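Local structure of transcobalamin-1 (Homo sapiens, 4KKI) at residues N41-S46 / V55-S60; I219-L224 / S255-E260; E363-Q366 / I372-F375. The protein binds vitamin B12 with femtomolar affinity and protects it from the acid of the stomach. One frame throughout, in Å; residues are numbered along the deposited sequence.

Contact 1. Residues N41-S46 / V55-S60; sequences NTMIQS and VNVVLS
M43 reaches across to the helix of V57 and S60 and dominates this contact, chiefly through its terminal methyl. Its CE lies 3.6 Å from V57 CG1 and 3.3 Å from V57 O. The same methyl rests 3.6 Å from S60 OG, so it is set between the valine and the serine one helical turn further on. Nearer the backbone, M43 CB lies 3.7 Å from V57 CG1, and the two side chains run alongside one another, pointing opposite ways. A bend at chi3 (85°) turns CE out of the line of the chain and over this turn. An unbranched, flexible methionine suits such a place, because its methyl can follow the relief of a neighbouring helix, while the branched valine offers one methyl to each of two partners. V57 CG2 is that second methyl, 4.2 Å from S46 OG in a looser touch. The polar end of S60 is engaged, with OG hydrogen-bonded to A288 O, and a small serine is consistent with the close approach of helix 284-294. All four touching residues are buried, in the α6-α6 barrel of the cobalamin-binding domain. Helix 284-294 covers M43 through A288, S46 through P284 and S60 through L291 and P292, and it also carries Q289, a cyanocobalamin-binding residue. Helix 69-85 closes against S46 and V57 through L71, and its K74 NZ is hydrogen-bonded to S46 O.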
loop_
_atom_site.group_PDB
_atom_site.type_symbol
_atom_site.label_atom_id
_atom_site.label_comp_id
_atom_site.label_asym_id
_atom_site.label_seq_id
_atom_site.Cartn_x
_atom_site.Cartn_y
_atom_site.Cartn_z
ATOM N N ASN A 41 1.953 18.890 -2.845
ATOM C CA ASN A 41 0.665 19.573 -2.803
ATOM C C ASN A 41 -0.472 18.651 -2.388
ATOM O O ASN A 41 -1.230 18.973 -1.479
ATOM C CB ASN A 41 0.351 20.229 -4.150
ATOM C CG ASN A 41 1.302 21.361 -4.478
ATOM O OD1 ASN A 41 1.853 22.001 -3.583
ATOM N ND2 ASN A 41 1.498 21.615 -5.767
ATOM N N THR A 42 -0.569 17.501 -3.048
ATOM C CA THR A 42 -1.581 16.494 -2.734
ATOM C C THR A 42 -1.604 16.121 -1.248
ATOM O O THR A 42 -2.664 16.090 -0.624
ATOM C CB THR A 42 -1.371 15.218 -3.579
ATOM O OG1 THR A 42 -1.671 15.496 -4.953
ATOM C CG2 THR A 42 -2.267 14.093 -3.092
ATOM N N MET A 43 -0.431 15.856 -0.683
ATOM C CA MET A 43 -0.336 15.467 0.722
ATOM C C MET A 43 -0.731 16.604 1.662
ATOM O O MET A 43 -1.269 16.364 2.742
ATOM C CB MET A 43 1.070 14.946 1.037
ATOM C CG MET A 43 1.484 13.785 0.137
ATOM S SD MET A 43 3.226 13.322 0.223
ATOM C CE MET A 43 3.213 12.217 1.624
ATOM N N ILE A 44 -0.483 17.841 1.243
ATOM C CA ILE A 44 -0.888 19.000 2.035
ATOM C C ILE A 44 -2.412 19.156 2.067
ATOM O O ILE A 44 -2.982 19.483 3.110
ATOM C CB ILE A 44 -0.235 20.308 1.529
ATOM C CG1 ILE A 44 1.287 20.207 1.583
ATOM C CG2 ILE A 44 -0.687 21.493 2.366
ATOM C CD1 ILE A 44 1.832 19.968 2.967
ATOM N N GLN A 45 -3.069 18.912 0.934
ATOM C CA GLN A 45 -4.524 19.059 0.858
ATOM C C GLN A 45 -5.237 18.019 1.712
ATOM O O GLN A 45 -6.396 18.204 2.086
ATOM C CB GLN A 45 -5.039 18.956 -0.584
ATOM C CG GLN A 45 -4.144 19.541 -1.666
ATOM C CD GLN A 45 -4.082 21.059 -1.670
ATOM O OE1 GLN A 45 -4.528 21.723 -0.733
ATOM N NE2 GLN A 45 -3.526 21.619 -2.738
ATOM N N SER A 46 -4.543 16.924 2.014
ATOM C CA SER A 46 -5.128 15.842 2.800
ATOM C C SER A 46 -5.431 16.274 4.237
ATOM O O SER A 46 -6.136 15.574 4.963
ATOM C CB SER A 46 -4.230 14.600 2.782
ATOM O OG SER A 46 -3.013 14.826 3.469
ATOM N N VAL A 55 -0.960 9.211 8.815
ATOM C CA VAL A 55 0.137 8.339 9.219
ATOM C C VAL A 55 1.062 8.014 8.051
ATOM O O VAL A 55 2.275 8.216 8.130
ATOM C CB VAL A 55 -0.392 7.029 9.825
ATOM C CG1 VAL A 55 0.761 6.085 10.134
ATOM C CG2 VAL A 55 -1.212 7.321 11.076
ATOM N N ASN A 56 0.481 7.504 6.969
ATOM C CA ASN A 56 1.243 7.181 5.767
ATOM C C ASN A 56 1.907 8.416 5.161
ATOM O O ASN A 56 3.040 8.358 4.683
ATOM C CB ASN A 56 0.337 6.513 4.730
ATOM C CG ASN A 56 -0.941 7.294 4.480
ATOM O OD1 ASN A 56 -1.153 8.366 5.052
ATOM N ND2 ASN A 56 -1.798 6.762 3.615
ATOM N N VAL A 57 1.188 9.531 5.194
ATOM C CA VAL A 57 1.664 10.785 4.630
ATOM C C VAL A 57 2.893 11.299 5.379
ATOM O O VAL A 57 3.913 11.626 4.769
ATOM C CB VAL A 57 0.548 11.849 4.660
ATOM C CG1 VAL A 57 1.097 13.221 4.316
ATOM C CG2 VAL A 57 -0.580 11.454 3.714
ATOM N N VAL A 58 2.791 11.357 6.704
ATOM C CA VAL A 58 3.883 11.845 7.539
ATOM C C VAL A 58 5.091 10.908 7.470
ATOM O O VAL A 58 6.231 11.365 7.393
ATOM C CB VAL A 58 3.429 12.062 9.006
ATOM C CG1 VAL A 58 4.623 12.283 9.922
ATOM C CG2 VAL A 58 2.461 13.236 9.094
ATOM N N LEU A 59 4.835 9.603 7.481
ATOM C CA LEU A 59 5.893 8.609 7.310
ATOM C C LEU A 59 6.667 8.858 6.019
ATOM O O LEU A 59 7.896 8.864 6.011
ATOM C CB LEU A 59 5.309 7.194 7.294
ATOM C CG LEU A 59 6.240 6.063 6.840
ATOM C CD1 LEU A 59 7.508 6.012 7.679
ATOM C CD2 LEU A 59 5.522 4.722 6.886
ATOM N N SER A 60 5.928 9.065 4.936
ATOM C CA SER A 60 6.511 9.311 3.625
ATOM C C SER A 60 7.406 10.548 3.631
ATOM O O SER A 60 8.524 10.523 3.117
ATOM C CB SER A 60 5.392 9.478 2.593
ATOM O OG SER A 60 5.903 9.880 1.337
#

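Contact 2. Residues I219-L224 / S255-E260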
loop_
_atom_site.group_PDB
_atom_site.type_symbol
_atom_site.label_atom_id
_atom_site.label_comp_id
_atom_site.label_asym_id
_atom_site.label_seq_id
_atom_site.Cartn_x
_atom_site.Cartn_y
_atom_site.Cartn_z
ATOM N N ILE A 219 16.694 -16.894 -0.328
ATOM C CA ILE A 219 16.065 -17.589 -1.446
ATOM C C ILE A 219 14.654 -17.052 -1.686
ATOM O O ILE A 219 14.252 -16.839 -2.833
ATOM C CB ILE A 219 16.039 -19.117 -1.219
ATOM C CG1 ILE A 219 17.467 -19.671 -1.206
ATOM C CG2 ILE A 219 15.214 -19.811 -2.294
ATOM C CD1 ILE A 219 17.557 -21.154 -0.912
ATOM N N TYR A 220 13.914 -16.826 -0.601
ATOM C CA TYR A 220 12.593 -16.209 -0.684
ATOM C C TYR A 220 12.685 -14.858 -1.385
ATOM O O TYR A 220 11.894 -14.555 -2.277
ATOM C CB TYR A 220 11.985 -16.002 0.708
ATOM C CG TYR A 220 11.552 -17.260 1.423
ATOM C CD1 TYR A 220 11.731 -18.513 0.850
ATOM C CD2 TYR A 220 10.952 -17.191 2.674
ATOM C CE1 TYR A 220 11.334 -19.661 1.507
ATOM C CE2 TYR A 220 10.550 -18.331 3.338
ATOM C CZ TYR A 220 10.743 -19.563 2.751
ATOM O OH TYR A 220 10.342 -20.701 3.412
ATOM N N THR A 221 13.656 -14.052 -0.964
ATOM C CA THR A 221 13.865 -12.727 -1.536
ATOM C C THR A 221 14.216 -12.817 -3.016
ATOM O O THR A 221 13.694 -12.058 -3.832
ATOM C CB THR A 221 14.980 -11.955 -0.799
ATOM O OG1 THR A 221 14.672 -11.878 0.596
ATOM C CG2 THR A 221 15.108 -10.551 -1.361
ATOM N N LYS A 222 15.102 -13.749 -3.352
ATOM C CA LYS A 222 15.493 -13.987 -4.738
ATOM C C LYS A 222 14.285 -14.284 -5.625
ATOM O O LYS A 222 14.141 -13.713 -6.705
ATOM C CB LYS A 222 16.495 -15.142 -4.815
ATOM C CG LYS A 222 16.970 -15.462 -6.222
ATOM C CD LYS A 222 18.058 -16.523 -6.205
ATOM C CE LYS A 222 18.496 -16.896 -7.614
ATOM N NZ LYS A 222 17.394 -17.511 -8.404
ATOM N N SER A 223 13.418 -15.177 -5.156
ATOM C CA SER A 223 12.214 -15.549 -5.892
ATOM C C SER A 223 11.242 -14.375 -6.031
ATOM O O SER A 223 10.668 -14.156 -7.099
ATOM C CB SER A 223 11.521 -16.734 -5.212
ATOM O OG SER A 223 10.296 -17.052 -5.852
ATOM N N LEU A 224 11.065 -13.623 -4.949
ATOM C CA LEU A 224 10.170 -12.468 -4.956
ATOM C C LEU A 224 10.640 -11.365 -5.905
ATOM O O LEU A 224 9.825 -10.726 -6.569
ATOM C CB LEU A 224 9.988 -11.915 -3.541
ATOM C CG LEU A 224 9.164 -12.790 -2.596
ATOM C CD1 LEU A 224 9.122 -12.197 -1.194
ATOM C CD2 LEU A 224 7.758 -12.982 -3.145
ATOM N N SER A 255 19.760 -5.601 -4.851
ATOM C CA SER A 255 20.602 -5.632 -6.042
ATOM C C SER A 255 21.382 -6.935 -6.172
ATOM O O SER A 255 22.018 -7.184 -7.183
ATOM C CB SER A 255 21.573 -4.458 -6.039
ATOM O OG SER A 255 21.224 -3.515 -5.049
ATOM N N ASP A 256 21.318 -7.763 -5.145
ATOM C CA ASP A 256 21.986 -9.054 -5.141
ATOM C C ASP A 256 21.362 -10.014 -6.140
ATOM O O ASP A 256 21.994 -10.984 -6.558
ATOM C CB ASP A 256 21.890 -9.677 -3.749
ATOM C CG ASP A 256 22.825 -9.031 -2.753
ATOM O OD1 ASP A 256 23.511 -8.049 -3.116
ATOM O OD2 ASP A 256 22.867 -9.509 -1.604
ATOM N N TYR A 257 20.118 -9.745 -6.519
ATOM C CA TYR A 257 19.332 -10.732 -7.242
ATOM C C TYR A 257 18.956 -10.306 -8.656
ATOM O O TYR A 257 18.086 -10.913 -9.277
ATOM C CB TYR A 257 18.080 -11.083 -6.437
ATOM C CG TYR A 257 18.365 -11.347 -4.976
ATOM C CD1 TYR A 257 18.820 -12.587 -4.548
ATOM C CD2 TYR A 257 18.185 -10.352 -4.021
ATOM C CE1 TYR A 257 19.081 -12.833 -3.213
ATOM C CE2 TYR A 257 18.447 -10.588 -2.684
ATOM C CZ TYR A 257 18.894 -11.830 -2.285
ATOM O OH TYR A 257 19.155 -12.071 -0.957
ATOM N N TYR A 258 19.643 -9.299 -9.171
ATOM C CA TYR A 258 19.426 -8.886 -10.544
ATOM C C TYR A 258 20.597 -8.089 -11.103
ATOM O O TYR A 258 21.352 -7.476 -10.362
ATOM C CB TYR A 258 18.106 -8.123 -10.679
ATOM C CG TYR A 258 18.083 -6.769 -10.022
ATOM C CD1 TYR A 258 17.660 -6.617 -8.712
ATOM C CD2 TYR A 258 18.470 -5.640 -10.717
ATOM C CE1 TYR A 258 17.636 -5.377 -8.114
ATOM C CE2 TYR A 258 18.447 -4.401 -10.130
ATOM C CZ TYR A 258 18.029 -4.276 -8.829
ATOM O OH TYR A 258 18.014 -3.038 -8.254
ATOM N N ASN A 259 20.742 -8.120 -12.420
ATOM C CA ASN A 259 21.814 -7.409 -13.103
ATOM C C ASN A 259 21.332 -6.040 -13.555
ATOM O O ASN A 259 20.149 -5.726 -13.435
ATOM C CB ASN A 259 22.302 -8.213 -14.310
ATOM C CG ASN A 259 22.445 -9.695 -14.007
ATOM O OD1 ASN A 259 23.463 -10.137 -13.475
ATOM N ND2 ASN A 259 21.419 -10.470 -14.346
ATOM N N GLU A 260 22.246 -5.232 -14.085
ATOM C CA GLU A 260 21.899 -3.899 -14.566
ATOM C C GLU A 260 20.939 -3.953 -15.752
ATOM O O GLU A 260 20.156 -3.028 -15.972
ATOM C CB GLU A 260 23.156 -3.114 -14.954
ATOM C CG GLU A 260 23.933 -3.704 -16.124
ATOM C CD GLU A 260 24.763 -2.667 -16.858
ATOM O OE1 GLU A 260 25.571 -3.053 -17.730
ATOM O OE2 GLU A 260 24.603 -1.462 -16.565
#
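The ring of Y257 lies against helix 213-229, meeting K222 and T221. The backbone N of K222 lies over one face, 4.0 Å from the ring plane and displaced from the ring centre; D256 CB lies over the other. K222 CB comes 3.5 Å from Y257 CD1; K222 CG, anti to the backbone N (chi1 -180°), starts a chain that leads the amine away to a salt bridge with E226. The lysine thus lends its aliphatic root to the ring and keeps its charge at the surface. The T221 and Y257 side chains cross at about a right angle, and methyl CG2 of T221 comes in obliquely, 3.6 Å from Y257 CE2. The contact joins the loop between helices 244-252 and 265-277 to a helix of the α-helical barrel domain, away from the annotated cobalamin site. A tyrosine serves well here, since the ring packs on T221 and K222 while its OH is hydrogen-bonded to K199 NZ of helix 185-203. Cut back to alanine, this position is likely to open a gap over T221 and K222 and to leave K199 NZ without the hydroxyl. S218 and V225, on the same helix as K222, also touch the tyrosine side chain.

Contact 3. Residues E363-Q366 / I372-F375; sequences EKAQ and IFGF
Q366 stretches from helix 358-368 across the chain just after helix 370-373 and touches F373, G374 and F375 in turn. CB starts 3.5 Å from F373 O. CG, held anti to the backbone N (chi1 -177°), passes 3.7 Å from G374 CA, where glycine presents a bare backbone to the passing chain. The extended chain then brings the amide to F375. OE1 accepts the F375 N-H at 3.2 Å, with an N-H...O angle of 157°; the donor stands well above the carbonyl plane. On the other branch, NE2 comes 3.5 Å from F375 CE1, approaching the ring obliquely with amide and ring planes 24° apart. NE2 also gives a weak hydrogen bond to a water that in turn donates to F375 O, so the amide is linked to F375 both directly and through the water. A glutamine suits the place because one flat group supplies an acceptor for the backbone and a donor for the water. E363, an exposed residue, meets the edge of the same phenyl ring with its CG, 3.9 Å from F375 CZ. A365, small enough for close approach, sets CB 3.6 Å from F373 CG, and its carbonyl O lies near the plane of that ring, at its edge. F375 begins strand 375-379 and packs on I386 and I389 of strand 384-389, I386 being a cyanocobalamin-binding residue, and on L359 and M362 of helix 358-368. F373 faces the larger sheet of the C-terminal β domain, touching V340 and meeting the ring of Y338 on strand 333-341, and reaching Y346 and T348 on strand 345-353.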
loop_
_atom_site.group_PDB
_atom_site.type_symbol
_atom_site.label_atom_id
_atom_site.label_comp_id
_atom_site.label_asym_id
_atom_site.label_seq_id
_atom_site.Cartn_x
_atom_site.Cartn_y
_atom_site.Cartn_z
ATOM N N GLU A 363 -24.066 4.734 -8.715
ATOM C CA GLU A 363 -25.142 5.445 -8.032
ATOM C C GLU A 363 -26.350 5.686 -8.936
ATOM O O GLU A 363 -27.492 5.640 -8.479
ATOM C CB GLU A 363 -24.629 6.763 -7.451
ATOM C CG GLU A 363 -23.642 6.579 -6.308
ATOM C CD GLU A 363 -23.111 7.894 -5.773
ATOM O OE1 GLU A 363 -23.250 8.919 -6.471
ATOM O OE2 GLU A 363 -22.556 7.901 -4.654
ATOM N N LYS A 364 -26.096 5.946 -10.215
ATOM C CA LYS A 364 -27.178 6.109 -11.180
ATOM C C LYS A 364 -27.925 4.797 -11.380
ATOM O O LYS A 364 -29.152 4.778 -11.456
ATOM C CB LYS A 364 -26.651 6.626 -12.521
ATOM C CG LYS A 364 -26.753 8.133 -12.685
ATOM C CD LYS A 364 -28.194 8.605 -12.537
ATOM C CE LYS A 364 -29.095 7.990 -13.599
ATOM N NZ LYS A 364 -30.529 8.330 -13.381
ATOM N N ALA A 365 -27.175 3.703 -11.460
ATOM C CA ALA A 365 -27.771 2.385 -11.618
ATOM C C ALA A 365 -28.581 2.008 -10.380
ATOM O O ALA A 365 -29.624 1.361 -10.485
ATOM C CB ALA A 365 -26.697 1.345 -11.895
ATOM N N GLN A 366 -28.099 2.422 -9.211
ATOM C CA GLN A 366 -28.800 2.153 -7.958
ATOM C C GLN A 366 -30.160 2.844 -7.942
ATOM O O GLN A 366 -31.138 2.300 -7.430
ATOM C CB GLN A 366 -27.962 2.602 -6.757
ATOM C CG GLN A 366 -28.590 2.279 -5.407
ATOM C CD GLN A 366 -27.672 2.602 -4.242
ATOM O OE1 GLN A 366 -27.600 1.853 -3.266
ATOM N NE2 GLN A 366 -26.970 3.725 -4.334
ATOM N N ILE A 372 -31.375 -4.527 -7.772
ATOM C CA ILE A 372 -30.322 -5.180 -8.539
ATOM C C ILE A 372 -28.997 -4.425 -8.451
ATOM O O ILE A 372 -27.929 -5.030 -8.341
ATOM C CB ILE A 372 -30.747 -5.363 -10.020
ATOM C CG1 ILE A 372 -31.450 -6.708 -10.220
ATOM C CG2 ILE A 372 -29.555 -5.304 -10.944
ATOM C CD1 ILE A 372 -32.791 -6.819 -9.542
ATOM N N PHE A 373 -29.065 -3.099 -8.482
ATOM C CA PHE A 373 -27.855 -2.288 -8.496
ATOM C C PHE A 373 -27.615 -1.546 -7.181
ATOM O O PHE A 373 -26.748 -0.677 -7.101
ATOM C CB PHE A 373 -27.889 -1.312 -9.673
ATOM C CG PHE A 373 -27.864 -1.987 -11.015
ATOM C CD1 PHE A 373 -26.907 -2.947 -11.303
ATOM C CD2 PHE A 373 -28.804 -1.673 -11.985
ATOM C CE1 PHE A 373 -26.878 -3.574 -12.538
ATOM C CE2 PHE A 373 -28.783 -2.298 -13.220
ATOM C CZ PHE A 373 -27.819 -3.250 -13.497
ATOM N N GLY A 374 -28.382 -1.894 -6.154
ATOM C CA GLY A 374 -28.178 -1.324 -4.834
ATOM C C GLY A 374 -26.897 -1.851 -4.219
ATOM O O GLY A 374 -26.660 -3.060 -4.200
ATOM N N PHE A 375 -26.064 -0.949 -3.715
ATOM C CA PHE A 375 -24.774 -1.355 -3.170
ATOM C C PHE A 375 -24.464 -0.709 -1.827
ATOM O O PHE A 375 -25.087 0.278 -1.434
ATOM C CB PHE A 375 -23.647 -1.061 -4.169
ATOM C CG PHE A 375 -23.366 0.404 -4.361
ATOM C CD1 PHE A 375 -24.124 1.161 -5.242
ATOM C CD2 PHE A 375 -22.335 1.023 -3.670
ATOM C CE1 PHE A 375 -23.864 2.509 -5.423
ATOM C CE2 PHE A 375 -22.070 2.369 -3.847
ATOM C CZ PHE A 375 -22.836 3.113 -4.725
HETATM O O HOH W 1 -25.090 3.571 -1.457
#

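The three contacts follow one another along the chain without overlap. Contacts 1 and 2 both belong to the α-helical N-terminal domain, their centres about 31 Å apart: contact 1 joins two early helices, with the V57 side chain about 11 Å from the bound cyanocobalamin, and contact 2 ties a later loop to helix 213-229, away from the annotated sites. Contact 3 lies in the C-terminal β domain, which a flexible linker separates from the helical part; its centre is about 33 Å from that of contact 1 and about 46 Å from that of contact 2, which lies on the opposite side of the chain's centre. Residues of both domains bind the corrinoid, so contacts 1 and 3 pack near its binding residues on two different domains.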